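Local coordinates for protein apicoplast TIC22, putative (Plasmodium falciparum 3D7, PDB 4E6Z) that probably acts as an essential chaperone required for protein import into the apicoplast, the plastid of the malaria parasite, at residues Arg68-Glu71 against Glu72-Val76. Residues are numbered along the deposited sequence; the frame is centred on the assembly and turned at random.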
loop_
_atom_site.group_PDB
_atom_site.type_symbol
_atom_site.label_atom_id
_atom_site.label_comp_id
_atom_site.label_asym_id
_atom_site.label_seq_id
_atom_site.Cartn_x
_atom_site.Cartn_y
_atom_site.Cartn_z
ATOM N N ARG A 68 8.423 0.094 18.856
ATOM C CA ARG A 68 8.550 -0.610 17.584
ATOM C C ARG A 68 9.099 0.305 16.494
ATOM O O ARG A 68 8.557 1.386 16.257
ATOM C CB ARG A 68 7.199 -1.188 17.150
ATOM C CG ARG A 68 6.592 -2.168 18.142
ATOM C CD ARG A 68 5.326 -2.815 17.594
ATOM N NE ARG A 68 4.315 -1.830 17.216
ATOM C CZ ARG A 68 3.834 -1.683 15.985
ATOM N NH1 ARG A 68 2.916 -0.757 15.736
ATOM N NH2 ARG A 68 4.267 -2.463 15.002
ATOM N N PRO A 69 10.181 -0.128 15.827
ATOM C CA PRO A 69 10.782 0.628 14.721
ATOM C C PRO A 69 9.815 0.715 13.546
ATOM O O PRO A 69 8.889 -0.092 13.464
ATOM C CB PRO A 69 11.997 -0.225 14.330
ATOM C CG PRO A 69 12.255 -1.107 15.509
ATOM C CD PRO A 69 10.912 -1.375 16.101
ATOM N N ILE A 70 10.026 1.674 12.651
ATOM C CA ILE A 70 9.136 1.844 11.507
ATOM C C ILE A 70 9.197 0.646 10.564
ATOM O O ILE A 70 8.194 0.283 9.951
ATOM C CB ILE A 70 9.440 3.129 10.718
ATOM C CG1 ILE A 70 8.326 3.401 9.707
ATOM C CG2 ILE A 70 10.788 3.032 10.023
ATOM C CD1 ILE A 70 8.685 4.435 8.684
ATOM N N GLU A 71 10.373 0.036 10.451
ATOM C CA GLU A 71 10.529 -1.164 9.637
ATOM C C GLU A 71 9.562 -2.248 10.100
ATOM O O GLU A 71 9.165 -3.115 9.323
ATOM C CB GLU A 71 11.968 -1.688 9.690
ATOM C CG GLU A 71 12.958 -0.921 8.823
ATOM C CD GLU A 71 13.391 0.396 9.442
ATOM O OE1 GLU A 71 13.104 0.618 10.638
ATOM O OE2 GLU A 71 14.024 1.207 8.732
ATOM N N GLU A 72 9.187 -2.190 11.374
ATOM C CA GLU A 72 8.252 -3.152 11.943
ATOM C C GLU A 72 6.809 -2.693 11.744
ATOM O O GLU A 72 5.896 -3.512 11.641
ATOM C CB GLU A 72 8.547 -3.371 13.429
ATOM C CG GLU A 72 7.838 -4.569 14.044
ATOM C CD GLU A 72 8.248 -4.814 15.488
ATOM O OE1 GLU A 72 8.911 -3.935 16.081
ATOM O OE2 GLU A 72 7.908 -5.887 16.032
ATOM N N LYS A 73 6.607 -1.380 11.686
ATOM C CA LYS A 73 5.277 -0.827 11.452
ATOM C C LYS A 73 4.820 -1.082 10.017
ATOM O O LYS A 73 3.625 -1.211 9.750
ATOM C CB LYS A 73 5.247 0.675 11.753
ATOM C CG LYS A 73 5.338 1.031 13.227
ATOM C CD LYS A 73 4.964 2.490 13.456
ATOM C CE LYS A 73 4.829 2.811 14.938
ATOM N NZ LYS A 73 4.256 4.171 15.162
ATOM N N LEU A 74 5.781 -1.150 9.101
ATOM C CA LEU A 74 5.495 -1.380 7.688
ATOM C C LEU A 74 5.259 -2.860 7.406
ATOM O O LEU A 74 4.769 -3.231 6.339
ATOM C CB LEU A 74 6.656 -0.882 6.826
ATOM C CG LEU A 74 7.047 0.591 6.954
ATOM C CD1 LEU A 74 8.178 0.931 5.993
ATOM C CD2 LEU A 74 5.854 1.463 6.696
ATOM N N GLU A 75 5.605 -3.698 8.376
ATOM C CA GLU A 75 5.573 -5.144 8.197
ATOM C C GLU A 75 4.148 -5.667 8.029
ATOM O O GLU A 75 3.919 -6.656 7.330
ATOM C CB GLU A 75 6.261 -5.835 9.378
ATOM C CG GLU A 75 6.929 -7.156 9.034
ATOM C CD GLU A 75 7.816 -7.667 10.158
ATOM O OE1 GLU A 75 7.760 -7.097 11.270
ATOM O OE2 GLU A 75 8.572 -8.635 9.929
ATOM N N VAL A 76 3.194 -4.998 8.669
ATOM C CA VAL A 76 1.796 -5.427 8.628
ATOM C C VAL A 76 1.088 -5.011 7.338
ATOM O O VAL A 76 -0.059 -5.387 7.100
ATOM C CB VAL A 76 1.003 -4.880 9.828
ATOM C CG1 VAL A 76 1.699 -5.245 11.127
ATOM C CG2 VAL A 76 0.840 -3.373 9.707
#
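P69 and E72 meet at the start of the first helix of the model, 70-73, which P69 opens from the N-cap position; residues 74-76 keep helical backbone angles on the way to strand 78-83. The tight part is backbone. P69 O takes two N-H groups: E72 N at 3.0 Å, coming from well above the carbonyl plane, and K73 N at 3.2 Å, lying in that plane. One residue further on, L74 N donates to I70 O at 2.9 Å; K73 N also leans on I70 O, but in a weak bond, bent to an N-H...O angle of 117°.

L74 packs over this same carbonyl, its CG 3.2 Å from I70 O, and L74 CG also lies 4.1 Å from I70 CG1. CG1 of I70 stands anti to the backbone N (chi1 -169°), and the two side chains pass each other at a slant. L74 is buried: M135 and Y139 of helix 135-150 cover it, so the inner side of the turn packs against that helix. On another side I70 and K73 touch H252, and the extended K73 chain carries NZ to a hydrogen bond with the carbonyl of F255.

The outer side is looser. R68, the first modelled residue, is exposed and folds back over the turn, its chain bent at chi3 (-57°), crossing E72 and K73 at about right angles. It passes across the E72 carboxylate with CB and CG nearest, R68 CB 3.4 Å from E72 OE1, yet the charges do not pair: R68 NH2 stays 5.0 Å from E72 OE1, and at most a diffuse attraction is likely. E72 OE1 instead sits against the proline ring, 3.2 Å from P69 CD.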